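Long-range contacts in VAO-type flavoprotein oxidase VAO615 (Myceliophthora thermophila, PDB 6F72), which probably acts as an oxidoreductase, holding one bicovalently bound FAD that reacts rapidly with molecular oxygen when reduced; its substrate is not known: residues A[96-101]-A[121-126]; A[251-256]-A[265-270]; A[305-310]-A[369-374]. All coordinates share one frame; numbering follows the deposited sequence.

Contact 1 (A[96-101]-A[121-126]); sequences GDVLSQ and GNYPSY. With NAG (2-acetamido-2-deoxy-beta-D-glucopyranose), chain C.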
loop_
_atom_site.group_PDB
_atom_site.type_symbol
_atom_site.label_atom_id
_atom_site.label_comp_id
_atom_site.label_asym_id
_atom_site.label_seq_id
_atom_site.Cartn_x
_atom_site.Cartn_y
_atom_site.Cartn_z
ATOM N N GLY A 96 8.574 13.318 9.404
ATOM C CA GLY A 96 8.293 12.265 10.369
ATOM C C GLY A 96 6.839 11.869 10.504
ATOM O O GLY A 96 6.521 11.050 11.361
ATOM N N ASP A 97 5.959 12.435 9.673
ATOM C CA ASP A 97 4.521 12.155 9.777
ATOM C C ASP A 97 4.184 10.879 9.039
ATOM O O ASP A 97 4.850 10.537 8.060
ATOM C CB ASP A 97 3.652 13.280 9.204
ATOM C CG ASP A 97 3.210 14.280 10.253
ATOM O OD1 ASP A 97 3.986 15.223 10.518
ATOM O OD2 ASP A 97 2.074 14.127 10.798
ATOM N N VAL A 98 3.150 10.184 9.513
ATOM C CA VAL A 98 2.504 9.130 8.721
ATOM C C VAL A 98 1.063 9.533 8.418
ATOM O O VAL A 98 0.532 10.456 9.061
ATOM C CB VAL A 98 2.633 7.720 9.350
ATOM C CG1 VAL A 98 4.072 7.238 9.261
ATOM C CG2 VAL A 98 2.131 7.674 10.790
ATOM N N LEU A 99 0.435 8.875 7.445
ATOM C CA LEU A 99 -0.935 9.215 7.063
ATOM C C LEU A 99 -2.023 8.642 7.999
ATOM O O LEU A 99 -3.161 9.148 8.029
ATOM C CB LEU A 99 -1.212 8.818 5.608
ATOM C CG LEU A 99 -0.556 9.480 4.389
ATOM C CD1 LEU A 99 -1.185 8.864 3.150
ATOM C CD2 LEU A 99 -0.759 10.976 4.340
ATOM N N SER A 100 -1.673 7.623 8.783
ATOM C CA SER A 100 -2.664 6.930 9.613
ATOM C C SER A 100 -3.042 7.674 10.891
ATOM O O SER A 100 -2.221 7.810 11.814
ATOM C CB SER A 100 -2.219 5.504 9.939
ATOM O OG SER A 100 -3.004 4.949 10.975
ATOM N N GLN A 101 -4.312 8.088 10.952
ATOM C CA GLN A 101 -4.873 8.765 12.126
ATOM C C GLN A 101 -4.778 7.862 13.353
ATOM O O GLN A 101 -4.633 8.348 14.472
ATOM C CB GLN A 101 -6.336 9.182 11.909
ATOM C CG GLN A 101 -6.655 9.956 10.630
ATOM C CD GLN A 101 -7.002 9.053 9.453
ATOM O OE1 GLN A 101 -6.576 7.903 9.396
ATOM N NE2 GLN A 101 -7.767 9.581 8.500
ATOM N N GLY A 121 5.046 10.595 20.278
ATOM C CA GLY A 121 4.304 9.336 20.394
ATOM C C GLY A 121 4.949 8.258 19.551
ATOM O O GLY A 121 6.108 7.924 19.768
ATOM N N ASN A 122 4.197 7.743 18.574
ATOM C CA ASN A 122 4.674 6.691 17.657
ATOM C C ASN A 122 5.633 7.215 16.565
ATOM O O ASN A 122 6.301 6.425 15.875
ATOM C CB ASN A 122 3.493 5.979 16.984
ATOM C CG ASN A 122 2.587 5.231 17.971
ATOM O OD1 ASN A 122 3.037 4.618 18.950
ATOM N ND2 ASN A 122 1.297 5.257 17.681
ATOM N N TYR A 123 5.687 8.536 16.399
ATOM C CA TYR A 123 6.565 9.170 15.424
ATOM C C TYR A 123 8.018 8.938 15.823
ATOM O O TYR A 123 8.305 8.865 17.026
ATOM C CB TYR A 123 6.255 10.672 15.348
ATOM C CG TYR A 123 5.067 11.016 14.477
ATOM C CD1 TYR A 123 4.125 10.043 14.111
ATOM C CD2 TYR A 123 4.870 12.324 14.039
ATOM C CE1 TYR A 123 3.035 10.363 13.320
ATOM C CE2 TYR A 123 3.779 12.655 13.246
ATOM C CZ TYR A 123 2.874 11.667 12.888
ATOM O OH TYR A 123 1.803 11.980 12.091
ATOM N N PRO A 124 8.931 8.793 14.829
ATOM C CA PRO A 124 10.367 8.647 15.127
ATOM C C PRO A 124 10.924 9.932 15.755
ATOM O O PRO A 124 10.409 11.004 15.469
ATOM C CB PRO A 124 10.994 8.461 13.730
ATOM C CG PRO A 124 10.084 9.226 12.821
ATOM C CD PRO A 124 8.698 8.997 13.384
ATOM N N SER A 125 11.967 9.817 16.581
ATOM C CA SER A 125 12.650 10.972 17.175
ATOM C C SER A 125 13.450 11.815 16.172
ATOM O O SER A 125 13.453 13.048 16.249
ATOM C CB SER A 125 13.591 10.500 18.271
ATOM O OG SER A 125 12.876 9.940 19.344
ATOM N N TYR A 126 14.162 11.140 15.267
ATOM C CA TYR A 126 15.008 11.786 14.249
ATOM C C TYR A 126 14.803 11.137 12.885
ATOM O O TYR A 126 14.537 9.929 12.790
ATOM C CB TYR A 126 16.490 11.701 14.623
ATOM C CG TYR A 126 16.873 12.559 15.802
ATOM C CD1 TYR A 126 17.264 13.896 15.625
ATOM C CD2 TYR A 126 16.847 12.038 17.101
ATOM C CE1 TYR A 126 17.611 14.689 16.718
ATOM C CE2 TYR A 126 17.180 12.816 18.194
ATOM C CZ TYR A 126 17.574 14.133 18.002
ATOM O OH TYR A 126 17.907 14.879 19.111
HETATM C C1 NAG C . -2.372 4.898 21.601
HETATM C C2 NAG C . -1.895 3.521 21.082
HETATM C C3 NAG C . -2.129 2.433 22.127
HETATM C C4 NAG C . -1.548 2.792 23.504
HETATM C C5 NAG C . -1.926 4.225 23.897
HETATM C C6 NAG C . -1.148 4.708 25.115
HETATM C C7 NAG C . -1.880 3.039 18.652
HETATM C C8 NAG C . -2.726 2.612 17.494
HETATM N N2 NAG C . -2.526 3.127 19.824
HETATM O O3 NAG C . -1.553 1.209 21.656
HETATM O O4 NAG C . -2.098 1.935 24.515
HETATM O O5 NAG C . -1.706 5.165 22.836
HETATM O O6 NAG C . -1.919 5.754 25.714
HETATM O O7 NAG C . -0.689 3.271 18.498
#
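Gly-96 and Tyr-123 mark the closest approach of two loop segments, with their CA atoms 6.2 Å apart. No backbone-to-backbone hydrogen bond joins the loops, and Tyr-123 gives the largest share of the buried surface. Its CG stands anti to its own carbonyl carbon (chi1 -81°), which sends the ring out to residues 96-98. The phenol OH donates to Asp-97 OD2 at 2.5 Å, a short bond. The oxygen is met from above the carboxylate plane, 52° out of it, while carboxylate and ring planes stand 76° apart. The same OH accepts a weak bond from Val-98 N, 3.4 Å away. The other carboxylate oxygen, Asp-97 OD1, is held by the backbone N of Gln-60, so both oxygens are bonded. These loops lie near the FAD site of the PCMH-type FAD-binding fold. Segment 121-126 leads into strand 126-129, and the Val-98 side chain is about 6 Å from the FAD. Gly-96 O sits over one face of the Tyr-123 ring, toward its rim, 3.4 Å from CD2. This carbonyl is buried and has no hydrogen-bond partner in the model. Pro-124 CD packs against it too, at 3.6 Å. Val-98 CG2 touches ring atom Tyr-123 CE1 at 3.8 Å. A phenylalanine in place of Tyr-123 would probably leave Asp-97 OD2 without its donor and Val-98 N without its weak acceptor. Beyond the ring, Asn-122 ND2 donates to O7 of a glycan NAG at 2.9 Å and also bonds Phe-103 O.

Contact 2 (A[251-256]-A[265-270]); sequences VLEWEV and VATPTR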
loop_
_atom_site.group_PDB
_atom_site.type_symbol
_atom_site.label_atom_id
_atom_site.label_comp_id
_atom_site.label_asym_id
_atom_site.label_seq_id
_atom_site.Cartn_x
_atom_site.Cartn_y
_atom_site.Cartn_z
ATOM N N VAL A 251 9.350 -6.295 -11.641
ATOM C CA VAL A 251 10.652 -5.887 -11.132
ATOM C C VAL A 251 11.776 -6.609 -11.861
ATOM O O VAL A 251 11.757 -7.849 -12.021
ATOM C CB VAL A 251 10.804 -6.072 -9.604
ATOM C CG1 VAL A 251 12.135 -5.485 -9.134
ATOM C CG2 VAL A 251 9.691 -5.366 -8.872
ATOM N N LEU A 252 12.755 -5.820 -12.311
ATOM C CA LEU A 252 13.953 -6.370 -12.935
ATOM C C LEU A 252 15.118 -6.403 -11.951
ATOM O O LEU A 252 15.835 -7.394 -11.867
ATOM C CB LEU A 252 14.312 -5.598 -14.209
ATOM C CG LEU A 252 13.237 -5.466 -15.288
ATOM C CD1 LEU A 252 13.673 -4.437 -16.314
ATOM C CD2 LEU A 252 12.959 -6.811 -15.959
ATOM N N GLU A 253 15.297 -5.305 -11.213
ATOM C CA GLU A 253 16.431 -5.114 -10.308
ATOM C C GLU A 253 15.989 -4.337 -9.099
ATOM O O GLU A 253 15.098 -3.508 -9.214
ATOM C CB GLU A 253 17.527 -4.302 -10.995
ATOM C CG GLU A 253 18.177 -5.055 -12.145
ATOM C CD GLU A 253 19.291 -4.282 -12.816
ATOM O OE1 GLU A 253 20.113 -3.670 -12.098
ATOM O OE2 GLU A 253 19.351 -4.323 -14.061
ATOM N N TRP A 254 16.617 -4.639 -7.960
ATOM C CA TRP A 254 16.533 -3.846 -6.734
ATOM C C TRP A 254 17.941 -3.379 -6.427
ATOM O O TRP A 254 18.868 -4.193 -6.384
ATOM C CB TRP A 254 16.061 -4.680 -5.541
ATOM C CG TRP A 254 14.644 -5.168 -5.619
ATOM C CD1 TRP A 254 14.226 -6.457 -5.873
ATOM C CD2 TRP A 254 13.461 -4.390 -5.429
ATOM N NE1 TRP A 254 12.850 -6.519 -5.858
ATOM C CE2 TRP A 254 12.354 -5.265 -5.591
ATOM C CE3 TRP A 254 13.220 -3.025 -5.148
ATOM C CZ2 TRP A 254 11.031 -4.825 -5.474
ATOM C CZ3 TRP A 254 11.903 -2.589 -5.047
ATOM C CH2 TRP A 254 10.826 -3.487 -5.201
ATOM N N GLU A 255 18.088 -2.077 -6.197
ATOM C CA GLU A 255 19.316 -1.525 -5.659
ATOM C C GLU A 255 19.068 -1.231 -4.182
ATOM O O GLU A 255 18.082 -0.595 -3.831
ATOM C CB GLU A 255 19.704 -0.267 -6.426
ATOM C CG GLU A 255 20.975 0.404 -5.923
ATOM C CD GLU A 255 21.103 1.843 -6.367
ATOM O OE1 GLU A 255 20.222 2.340 -7.104
ATOM O OE2 GLU A 255 22.104 2.487 -5.971
ATOM N N VAL A 256 19.956 -1.747 -3.336
ATOM C CA VAL A 256 19.751 -1.800 -1.893
ATOM C C VAL A 256 21.011 -1.499 -1.088
ATOM O O VAL A 256 22.123 -1.569 -1.607
ATOM C CB VAL A 256 19.193 -3.185 -1.405
ATOM C CG1 VAL A 256 18.010 -3.652 -2.237
ATOM C CG2 VAL A 256 20.280 -4.254 -1.327
ATOM N N VAL A 265 23.099 -4.753 -5.704
ATOM C CA VAL A 265 22.027 -4.893 -6.682
ATOM C C VAL A 265 21.552 -6.358 -6.648
ATOM O O VAL A 265 22.369 -7.287 -6.678
ATOM C CB VAL A 265 22.471 -4.445 -8.100
ATOM C CG1 VAL A 265 21.385 -4.713 -9.134
ATOM C CG2 VAL A 265 22.818 -2.955 -8.106
ATOM N N ALA A 266 20.230 -6.530 -6.540
ATOM C CA ALA A 266 19.566 -7.829 -6.534
ATOM C C ALA A 266 18.747 -7.975 -7.806
ATOM O O ALA A 266 17.946 -7.095 -8.152
ATOM C CB ALA A 266 18.686 -7.999 -5.297
ATOM N N THR A 267 18.985 -9.086 -8.501
ATOM C CA THR A 267 18.365 -9.385 -9.787
ATOM C C THR A 267 18.048 -10.893 -9.787
ATOM O O THR A 267 18.491 -11.613 -8.883
ATOM C CB THR A 267 19.288 -9.017 -11.000
ATOM O OG1 THR A 267 20.147 -10.114 -11.316
ATOM C CG2 THR A 267 20.134 -7.753 -10.755
ATOM N N PRO A 268 17.278 -11.382 -10.785
ATOM C CA PRO A 268 17.095 -12.846 -10.890
ATOM C C PRO A 268 18.401 -13.645 -11.050
ATOM O O PRO A 268 18.429 -14.829 -10.726
ATOM C CB PRO A 268 16.235 -13.001 -12.147
ATOM C CG PRO A 268 15.506 -11.710 -12.258
ATOM C CD PRO A 268 16.473 -10.667 -11.796
ATOM N N THR A 269 19.467 -13.005 -11.544
ATOM C CA THR A 269 20.773 -13.668 -11.663
ATOM C C THR A 269 21.908 -13.105 -10.772
ATOM O O THR A 269 23.085 -13.385 -11.032
ATOM C CB THR A 269 21.228 -13.768 -13.144
ATOM O OG1 THR A 269 21.099 -12.489 -13.790
ATOM C CG2 THR A 269 20.392 -14.817 -13.901
ATOM N N ARG A 270 21.565 -12.316 -9.740
ATOM C CA ARG A 270 22.568 -11.760 -8.802
ATOM C C ARG A 270 21.915 -11.447 -7.459
ATOM O O ARG A 270 20.975 -10.658 -7.413
ATOM C CB ARG A 270 23.228 -10.499 -9.388
ATOM C CG ARG A 270 24.338 -9.865 -8.531
ATOM C CD ARG A 270 24.631 -8.414 -8.925
ATOM N NE ARG A 270 24.227 -8.166 -10.314
ATOM C CZ ARG A 270 24.364 -7.023 -10.991
ATOM N NH1 ARG A 270 24.937 -5.935 -10.434
ATOM N NH2 ARG A 270 23.919 -6.979 -12.258
HETATM O O HOH W 1 23.098 -4.007 -12.143
#
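Trp-254 and Ala-266 form an antiparallel hydrogen-bonded pair in a beta hairpin. Trp-254 N donates to Ala-266 O at 2.8 Å, in the carbonyl plane. Ala-266 N donates to Trp-254 O at 2.7 Å and is nearly straight (172° at the hydrogen). Glu-255 and Val-265 make the next, non-hydrogen-bonded pair. Past Ala-266 the chain leaves the strand in a type I turn, Thr-267 to Arg-270, where Thr-267 N donates to Arg-270 O at 2.8 Å. Thr-267 OG1 accepts from Thr-269 N at 3.0 Å, an ST turn. This follows from its chi1 of 88°, which places OG1 between the backbone N and the carbonyl carbon. Thr-267 CG2 then lies alongside Glu-253 CG, at 3.6 Å. Glu-253 has both carboxylate oxygens occupied: OE2 by Tyr-185 OH, OE1 by a water at 3.0 Å. That water also accepts a weak bond from Arg-270 NH2, bridging two opposite charges that do not touch. Glu-255 is likewise satisfied, by Ser-291 and His-263. Trp-254 NE1 bonds Ser-279 OG. On its other edge, strand 251-257 pairs with strand 288-298, where Leu-252 and Glu-253 form a classic bulge opposite Thr-293. Helix 272-278 packs on Trp-254 and Ala-266, and helix 227-233 also touches Trp-254.

Contact 3 (A[305-310]-A[369-374]); sequences TLLGFN and PFLDDL. With NAG (2-acetamido-2-deoxy-beta-D-glucopyranose), chain F.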
loop_
_atom_site.group_PDB
_atom_site.type_symbol
_atom_site.label_atom_id
_atom_site.label_comp_id
_atom_site.label_asym_id
_atom_site.label_seq_id
_atom_site.Cartn_x
_atom_site.Cartn_y
_atom_site.Cartn_z
ATOM N N THR A 305 -14.946 2.664 -18.825
ATOM C CA THR A 305 -16.356 2.880 -18.539
ATOM C C THR A 305 -16.640 3.124 -17.074
ATOM O O THR A 305 -15.898 2.668 -16.198
ATOM C CB THR A 305 -17.258 1.723 -19.040
ATOM O OG1 THR A 305 -18.614 2.177 -19.063
ATOM C CG2 THR A 305 -17.141 0.464 -18.151
ATOM N N LEU A 306 -17.714 3.870 -16.838
ATOM C CA LEU A 306 -18.471 3.772 -15.607
ATOM C C LEU A 306 -19.547 2.720 -15.859
ATOM O O LEU A 306 -20.222 2.738 -16.898
ATOM C CB LEU A 306 -19.106 5.120 -15.223
ATOM C CG LEU A 306 -19.686 5.285 -13.809
ATOM C CD1 LEU A 306 -19.574 6.732 -13.361
ATOM C CD2 LEU A 306 -21.139 4.829 -13.704
ATOM N N LEU A 307 -19.682 1.800 -14.909
ATOM C CA LEU A 307 -20.787 0.856 -14.889
ATOM C C LEU A 307 -21.374 0.782 -13.485
ATOM O O LEU A 307 -20.738 0.259 -12.564
ATOM C CB LEU A 307 -20.341 -0.523 -15.400
ATOM C CG LEU A 307 -21.251 -1.754 -15.244
ATOM C CD1 LEU A 307 -22.609 -1.570 -15.915
ATOM C CD2 LEU A 307 -20.536 -2.987 -15.778
ATOM N N GLY A 308 -22.587 1.309 -13.338
ATOM C CA GLY A 308 -23.268 1.362 -12.048
ATOM C C GLY A 308 -24.680 0.824 -12.091
ATOM O O GLY A 308 -25.359 0.928 -13.111
ATOM N N PHE A 309 -25.114 0.238 -10.974
ATOM C CA PHE A 309 -26.492 -0.229 -10.793
ATOM C C PHE A 309 -26.881 -0.220 -9.318
ATOM O O PHE A 309 -26.011 -0.313 -8.448
ATOM C CB PHE A 309 -26.704 -1.620 -11.415
ATOM C CG PHE A 309 -25.866 -2.717 -10.805
ATOM C CD1 PHE A 309 -26.314 -3.423 -9.679
ATOM C CD2 PHE A 309 -24.639 -3.084 -11.383
ATOM C CE1 PHE A 309 -25.548 -4.444 -9.122
ATOM C CE2 PHE A 309 -23.875 -4.113 -10.837
ATOM C CZ PHE A 309 -24.330 -4.792 -9.706
ATOM N N ASN A 310 -28.186 -0.125 -9.050
ATOM C CA ASN A 310 -28.701 -0.047 -7.676
ATOM C C ASN A 310 -29.984 -0.868 -7.415
ATOM O O ASN A 310 -30.408 -1.650 -8.267
ATOM C CB ASN A 310 -28.851 1.421 -7.237
ATOM C CG ASN A 310 -29.797 2.215 -8.115
ATOM O OD1 ASN A 310 -30.976 1.887 -8.243
ATOM N ND2 ASN A 310 -29.280 3.282 -8.715
ATOM N N PRO A 369 -21.952 -8.764 -21.978
ATOM C CA PRO A 369 -22.442 -9.804 -21.049
ATOM C C PRO A 369 -22.973 -9.249 -19.720
ATOM O O PRO A 369 -24.030 -9.698 -19.251
ATOM C CB PRO A 369 -21.209 -10.680 -20.797
ATOM C CG PRO A 369 -20.292 -10.398 -21.936
ATOM C CD PRO A 369 -20.522 -8.963 -22.282
ATOM N N PHE A 370 -22.253 -8.281 -19.143
ATOM C CA PHE A 370 -22.633 -7.626 -17.886
ATOM C C PHE A 370 -23.956 -6.880 -18.027
ATOM O O PHE A 370 -24.820 -6.992 -17.155
ATOM C CB PHE A 370 -21.533 -6.667 -17.389
ATOM C CG PHE A 370 -20.183 -7.315 -17.187
ATOM C CD1 PHE A 370 -19.856 -7.923 -15.968
ATOM C CD2 PHE A 370 -19.224 -7.299 -18.211
ATOM C CE1 PHE A 370 -18.610 -8.513 -15.779
ATOM C CE2 PHE A 370 -17.976 -7.893 -18.030
ATOM C CZ PHE A 370 -17.668 -8.499 -16.813
ATOM N N LEU A 371 -24.110 -6.146 -19.134
ATOM C CA LEU A 371 -25.327 -5.359 -19.419
ATOM C C LEU A 371 -26.564 -6.223 -19.695
ATOM O O LEU A 371 -27.674 -5.850 -19.294
ATOM C CB LEU A 371 -25.111 -4.356 -20.572
ATOM C CG LEU A 371 -23.892 -3.418 -20.642
ATOM C CD1 LEU A 371 -24.054 -2.404 -21.766
ATOM C CD2 LEU A 371 -23.605 -2.703 -19.328
ATOM N N ASP A 372 -26.369 -7.360 -20.371
ATOM C CA ASP A 372 -27.442 -8.323 -20.605
ATOM C C ASP A 372 -27.913 -8.964 -19.305
ATOM O O ASP A 372 -29.124 -9.170 -19.124
ATOM C CB ASP A 372 -27.015 -9.418 -21.594
ATOM C CG ASP A 372 -27.002 -8.947 -23.043
ATOM O OD1 ASP A 372 -27.682 -7.958 -23.395
ATOM O OD2 ASP A 372 -26.297 -9.585 -23.845
ATOM N N ASP A 373 -26.972 -9.277 -18.407
ATOM C CA ASP A 373 -27.314 -9.888 -17.118
ATOM C C ASP A 373 -28.190 -8.971 -16.276
ATOM O O ASP A 373 -29.211 -9.407 -15.720
ATOM C CB ASP A 373 -26.074 -10.312 -16.333
ATOM C CG ASP A 373 -26.429 -10.982 -15.008
ATOM O OD1 ASP A 373 -26.597 -10.262 -14.002
ATOM O OD2 ASP A 373 -26.563 -12.226 -14.975
ATOM N N LEU A 374 -27.788 -7.703 -16.200
ATOM C CA LEU A 374 -28.559 -6.678 -15.501
ATOM C C LEU A 374 -29.942 -6.477 -16.132
ATOM O O LEU A 374 -30.947 -6.438 -15.410
ATOM C CB LEU A 374 -27.770 -5.363 -15.422
ATOM C CG LEU A 374 -26.487 -5.435 -14.585
ATOM C CD1 LEU A 374 -25.474 -4.376 -15.008
ATOM C CD2 LEU A 374 -26.794 -5.351 -13.097
HETATM C C1 NAG F . -30.041 4.171 -9.563
HETATM C C2 NAG F . -29.650 5.644 -9.345
HETATM C C3 NAG F . -30.430 6.581 -10.278
HETATM C C4 NAG F . -30.418 6.087 -11.730
HETATM C C5 NAG F . -30.946 4.643 -11.761
HETATM C C6 NAG F . -31.085 4.074 -13.173
HETATM C C7 NAG F . -28.924 6.083 -7.000
HETATM C C8 NAG F . -29.416 6.498 -5.643
HETATM N N2 NAG F . -29.870 6.022 -7.951
HETATM O O3 NAG F . -29.886 7.903 -10.201
HETATM O O4 NAG F . -31.199 6.963 -12.557
HETATM O O5 NAG F . -30.092 3.802 -10.956
HETATM O O6 NAG F . -29.797 3.752 -13.713
HETATM O O7 NAG F . -27.742 5.828 -7.190
#
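Strand 302-310 belongs to a seven-stranded antiparallel sheet, consistent with the substrate domain of VAO-type oxidases, and here its Leu-307 and Phe-309 meet helix 360-376. The strand and helix segments run nearly parallel, 16° apart, with their axes 10.9 Å from each other. No hydrogen bond joins them, and the contact is wholly apolar. Leu-374 CD2 sits over one face of the Phe-309 ring in a CH-pi contact, 3.7 Å from its centroid and 17° off the normal. The two side chains meet at about a right angle. Leu-307 splits its two methyls. CD1 touches Leu-371 CD2 at 3.7 Å and Leu-374 CD1 at 4.1 Å, while CD2 meets Phe-370 CB at 4.1 Å. The Phe-370 ring leads away, to edge-to-face contacts with Phe-333 and Phe-340. Next along the strand, Asn-310 carries an N-linked NAG, its ND2 covalently bound to C1. Strands 348-356 and 382-388 flank strand 302-310. Helix 316-335 adds Val-323 against Phe-309 and Leu-329 against Phe-370. Ile-379, in the loop after helix 360-376, touches both Phe-309 and Leu-374.

The three contacts share no helix or strand and none touches another. Contacts 1 and 2 belong to the FAD-binding part of the chain, with centres 30 Å apart. Contact 3 lies in a separate sheet, its centre 43 Å from either, on the opposite side of the chain's centre from contact 1. Contacts 1 and 3 are buried; contact 2 is only partly so, and its turn reaches the surface. The chemistry follows the place. Contact 1 joins loops through one phenol and a carboxylate, contact 2 pairs strands by backbone bonds with a water bridging two side chains at its edge, and contact 3 packs helix on sheet with apolar groups alone. Sugars border contacts 1 and 3.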